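Local structure of lipoteichoic acid primase (Listeria monocytogenes, 4UOP) at residues K199-P202 with I203-Q207; E263-Q266 with K267-S271. The protein is a bacterial cell-surface protein of the sulfatase family, modelled here as its extracellular catalytic domain with a bound magnesium ion. All blocks are in the same frame, centred on the assembly; numbering follows the deposited sequence.

Interaction 1 of 2, residues K199-P202 with I203-Q207; sequences KAFP and ILEEQ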
loop_
_atom_site.group_PDB
_atom_site.type_symbol
_atom_site.label_atom_id
_atom_site.label_comp_id
_atom_site.label_asym_id
_atom_site.label_seq_id
_atom_site.Cartn_x
_atom_site.Cartn_y
_atom_site.Cartn_z
ATOM N N LYS B 199 32.190 7.897 9.865
ATOM C CA LYS B 199 32.773 7.407 8.627
ATOM C C LYS B 199 32.425 8.289 7.430
ATOM O O LYS B 199 33.198 8.358 6.495
ATOM C CB LYS B 199 32.401 5.957 8.376
ATOM C CG LYS B 199 33.055 5.025 9.397
ATOM C CD LYS B 199 32.898 3.568 9.021
ATOM C CE LYS B 199 33.776 2.673 9.879
ATOM N NZ LYS B 199 35.203 2.713 9.451
ATOM N N ALA B 200 31.308 9.002 7.479
ATOM C CA ALA B 200 30.978 9.936 6.382
ATOM C C ALA B 200 31.854 11.193 6.434
ATOM O O ALA B 200 32.325 11.682 5.402
ATOM C CB ALA B 200 29.508 10.321 6.416
ATOM N N PHE B 201 32.084 11.707 7.635
ATOM C CA PHE B 201 32.726 12.995 7.790
ATOM C C PHE B 201 34.075 13.132 7.041
ATOM O O PHE B 201 34.295 14.138 6.363
ATOM C CB PHE B 201 32.849 13.384 9.278
ATOM C CG PHE B 201 33.654 14.625 9.492
ATOM C CD1 PHE B 201 33.076 15.873 9.323
ATOM C CD2 PHE B 201 35.000 14.545 9.813
ATOM C CE1 PHE B 201 33.828 17.026 9.496
ATOM C CE2 PHE B 201 35.753 15.687 9.986
ATOM C CZ PHE B 201 35.163 16.926 9.827
ATOM N N PRO B 202 34.985 12.140 7.169
ATOM C CA PRO B 202 36.284 12.265 6.503
ATOM C C PRO B 202 36.169 12.355 4.981
ATOM O O PRO B 202 37.001 12.979 4.343
ATOM C CB PRO B 202 37.017 10.980 6.914
ATOM C CG PRO B 202 36.393 10.592 8.211
ATOM C CD PRO B 202 34.956 11.006 8.117
ATOM N N ILE B 203 35.137 11.744 4.418
ATOM C CA ILE B 203 34.899 11.816 2.987
ATOM C C ILE B 203 34.533 13.245 2.605
ATOM O O ILE B 203 35.054 13.768 1.621
ATOM C CB ILE B 203 33.784 10.842 2.553
ATOM C CG1 ILE B 203 34.277 9.407 2.739
ATOM C CG2 ILE B 203 33.391 11.090 1.102
ATOM C CD1 ILE B 203 33.167 8.397 2.775
ATOM N N LEU B 204 33.657 13.867 3.391
ATOM C CA LEU B 204 33.239 15.253 3.167
ATOM C C LEU B 204 34.408 16.219 3.368
ATOM O O LEU B 204 34.562 17.163 2.607
ATOM C CB LEU B 204 32.090 15.643 4.097
ATOM C CG LEU B 204 30.877 14.694 4.174
ATOM C CD1 LEU B 204 29.722 15.326 4.945
ATOM C CD2 LEU B 204 30.441 14.246 2.796
ATOM N N GLU B 205 35.206 15.978 4.409
ATOM C CA GLU B 205 36.363 16.814 4.709
ATOM C C GLU B 205 37.379 16.821 3.564
ATOM O O GLU B 205 37.946 17.862 3.244
ATOM C CB GLU B 205 37.036 16.346 6.013
ATOM C CG GLU B 205 38.095 17.301 6.535
ATOM C CD GLU B 205 38.625 16.891 7.901
ATOM O OE1 GLU B 205 38.869 15.682 8.108
ATOM O OE2 GLU B 205 38.782 17.779 8.767
ATOM N N GLU B 206 37.596 15.673 2.926
ATOM C CA GLU B 206 38.533 15.635 1.810
ATOM C C GLU B 206 37.997 16.327 0.568
ATOM O O GLU B 206 38.761 16.968 -0.148
ATOM C CB GLU B 206 38.996 14.213 1.516
ATOM C CG GLU B 206 39.976 13.705 2.580
ATOM C CD GLU B 206 41.029 14.744 3.014
ATOM O OE1 GLU B 206 41.941 15.055 2.207
ATOM O OE2 GLU B 206 40.959 15.246 4.170
ATOM N N GLN B 207 36.687 16.242 0.336
ATOM C CA GLN B 207 36.099 16.983 -0.774
ATOM C C GLN B 207 36.194 18.485 -0.526
ATOM O O GLN B 207 36.511 19.265 -1.430
ATOM C CB GLN B 207 34.640 16.577 -0.970
ATOM C CG GLN B 207 34.484 15.204 -1.589
ATOM C CD GLN B 207 33.035 14.775 -1.656
ATOM O OE1 GLN B 207 32.333 14.755 -0.640
ATOM N NE2 GLN B 207 32.565 14.476 -2.857
HETATM O O HOH W 1 39.526 13.418 5.538
#

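Interaction 2 of 2, residues E263-Q266 with K267-S271; sequences EFIQ and KLKDS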
loop_
_atom_site.group_PDB
_atom_site.type_symbol
_atom_site.label_atom_id
_atom_site.label_comp_id
_atom_site.label_asym_id
_atom_site.label_seq_id
_atom_site.Cartn_x
_atom_site.Cartn_y
_atom_site.Cartn_z
ATOM N N GLU B 263 26.984 15.951 17.605
ATOM C CA GLU B 263 28.418 15.723 17.447
ATOM C C GLU B 263 28.884 15.884 15.987
ATOM O O GLU B 263 29.979 16.400 15.736
ATOM C CB GLU B 263 28.817 14.361 18.018
ATOM C CG GLU B 263 28.682 14.345 19.540
ATOM C CD GLU B 263 28.948 12.987 20.172
ATOM O OE1 GLU B 263 29.608 12.136 19.545
ATOM O OE2 GLU B 263 28.474 12.772 21.308
ATOM N N PHE B 264 28.058 15.429 15.047
ATOM C CA PHE B 264 28.330 15.584 13.626
ATOM C C PHE B 264 28.354 17.073 13.268
ATOM O O PHE B 264 29.285 17.533 12.585
ATOM C CB PHE B 264 27.293 14.811 12.822
ATOM C CG PHE B 264 27.421 14.938 11.335
ATOM C CD1 PHE B 264 28.589 14.556 10.678
ATOM C CD2 PHE B 264 26.346 15.365 10.584
ATOM C CE1 PHE B 264 28.688 14.655 9.299
ATOM C CE2 PHE B 264 26.446 15.458 9.205
ATOM C CZ PHE B 264 27.612 15.102 8.563
ATOM N N ILE B 265 27.376 17.825 13.768
ATOM C CA ILE B 265 27.323 19.269 13.561
ATOM C C ILE B 265 28.575 19.959 14.121
ATOM O O ILE B 265 29.150 20.826 13.472
ATOM C CB ILE B 265 26.052 19.886 14.187
ATOM C CG1 ILE B 265 24.806 19.436 13.427
ATOM C CG2 ILE B 265 26.126 21.401 14.199
ATOM C CD1 ILE B 265 23.499 19.717 14.137
ATOM N N GLN B 266 29.007 19.570 15.315
ATOM C CA GLN B 266 30.181 20.195 15.913
ATOM C C GLN B 266 31.447 19.953 15.054
ATOM O O GLN B 266 32.292 20.848 14.921
ATOM C CB GLN B 266 30.382 19.727 17.355
ATOM C CG GLN B 266 31.441 20.498 18.130
ATOM C CD GLN B 266 31.152 21.989 18.180
ATOM O OE1 GLN B 266 30.100 22.414 18.646
ATOM N NE2 GLN B 266 32.066 22.781 17.652
ATOM N N LYS B 267 31.557 18.773 14.451
ATOM C CA LYS B 267 32.657 18.486 13.532
ATOM C C LYS B 267 32.573 19.303 12.246
ATOM O O LYS B 267 33.593 19.759 11.747
ATOM C CB LYS B 267 32.744 16.993 13.215
ATOM C CG LYS B 267 33.209 16.193 14.418
ATOM C CD LYS B 267 33.010 14.696 14.239
ATOM C CE LYS B 267 34.055 14.081 13.323
ATOM N NZ LYS B 267 34.244 12.633 13.611
ATOM N N LEU B 268 31.364 19.473 11.717
ATOM C CA LEU B 268 31.151 20.338 10.564
ATOM C C LEU B 268 31.533 21.781 10.906
ATOM O O LEU B 268 32.078 22.488 10.069
ATOM C CB LEU B 268 29.693 20.284 10.087
ATOM C CG LEU B 268 29.152 18.958 9.547
ATOM C CD1 LEU B 268 27.673 19.097 9.223
ATOM C CD2 LEU B 268 29.947 18.436 8.346
ATOM N N LYS B 269 31.232 22.229 12.120
ATOM C CA LYS B 269 31.582 23.590 12.537
ATOM C C LYS B 269 33.104 23.755 12.665
ATOM O O LYS B 269 33.676 24.682 12.087
ATOM C CB LYS B 269 30.867 23.989 13.841
ATOM C CG LYS B 269 29.370 24.212 13.690
ATOM C CD LYS B 269 28.689 24.615 14.983
ATOM C CE LYS B 269 27.236 24.984 14.737
ATOM N NZ LYS B 269 26.500 25.309 15.986
ATOM N N ASP B 270 33.747 22.860 13.413
ATOM C CA ASP B 270 35.199 22.912 13.634
ATOM C C ASP B 270 35.999 22.859 12.341
ATOM O O ASP B 270 36.996 23.557 12.198
ATOM C CB ASP B 270 35.658 21.756 14.524
ATOM C CG ASP B 270 35.176 21.888 15.952
ATOM O OD1 ASP B 270 34.791 23.005 16.355
ATOM O OD2 ASP B 270 35.201 20.866 16.677
ATOM N N SER B 271 35.542 22.033 11.399
ATOM C CA SER B 271 36.236 21.828 10.161
ATOM C C SER B 271 36.094 22.986 9.186
ATOM O O SER B 271 36.889 23.078 8.253
ATOM C CB SER B 271 35.726 20.559 9.479
ATOM O OG SER B 271 34.404 20.742 9.012
#

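Interaction 1 of 2, residues K199-P202 with I203-Q207
Within the kinked helix 193-209 of the sulfatase-like domain, Phe-201 and Glu-205 meet one turn apart. Both side chains have CG anti to the backbone N (chi1 173° for Phe-201), so they lean toward the same side but cross at an angle. Glu-205 CB lies over one face of the ring, offset toward its rim, and the extended chain carries the carboxylate out beyond the CE2-CZ rim, on the same side as CB, where OE1 comes 3.6 Å from Phe-201 CE2. Carboxylate and ring planes are turned 58° apart. Beneath them the backbone is tied by a hydrogen bond of 2.8 Å from Glu-205 N to Phe-201 O. Pro-202 has no N-H to give to the turn before, and the helix kinks there. Its carbonyl is still used: Pro-202 O accepts Glu-206 N at 3.1 Å. A water lies 2.8 Å from Pro-202 O and close to Glu-206 OE2, because the Glu-206 chain bends at chi2 (-42°) and turns its carboxylate back. Ala-200 and Leu-204 are buried against strand 214-219, whereas on the exposed side this water is placed to bridge the Glu-206 carboxylate and the backbone at the kink.

Interaction 2 of 2, residues E263-Q266 with K267-S271
Phe-264 and Leu-268 pack one turn apart near the C-terminal end of helix 246-271, a long helix of the sulfatase-like domain, and their contact is a CH-pi interaction. The first torsion of Phe-264 sets the ring opposite its own backbone N, and this carries it along the helix toward the next turn. Leu-268 CD1 sits over one face, 4.2 Å from the centroid of the Phe-264 ring and 23° off its normal, displaced toward the CE2 side of the rim. Both methyls stay on that one face, with Leu-268 CD2 beyond the CE1-CZ rim. The Phe-264 ring is in addition stacked with that of Tyr-197 of helix 193-209, and Leu-268 touches Ile-273 and Trp-274.

The Lys-269 chain runs alongside Ile-265. Its aliphatic part passes the isoleucine with CE 3.8 Å from Ile-265 CG2, and the ammonium end goes on to a cation-pi contact with Trp-274.

The third pair is polar and lies on the exposed side. Gln-266 bends at chi2 (57°), bringing its amide across to Asp-270, with the amide and carboxylate planes 47° apart. Backbone bonds join the same turns, among them Asp-270 N to Gln-266 O at 2.9 Å. The side-chain hydrogen bond from Gln-266 NE2 to Asp-270 OD1 is 3.0 Å long; OD1 lies in the plane of the amide, yet NE2 meets it from above the carboxylate plane.

Interactions 1 and 2 sit on neighbouring helices of one domain, their centres about 12 Å apart, and they touch directly. Phe-201 of interaction 1 is the go-between: its ring packs against residues 267-271 of helix 246-271, with Phe-201 CE1 3.5 Å from Lys-267 O and Phe-201 CZ 3.7 Å from Ser-271 CB. Lys-267 adds a polar tie to the same helix pair, its NZ hydrogen-bonded to Asn-198, just ahead of 199-202. Neither contact includes a ligand of the magnesium ion, which is held by Glu-66, Thr-108, Asp-284 and His-285. Each is local to its own helix; the Phe-201 packing and the Lys-267 bond join the two.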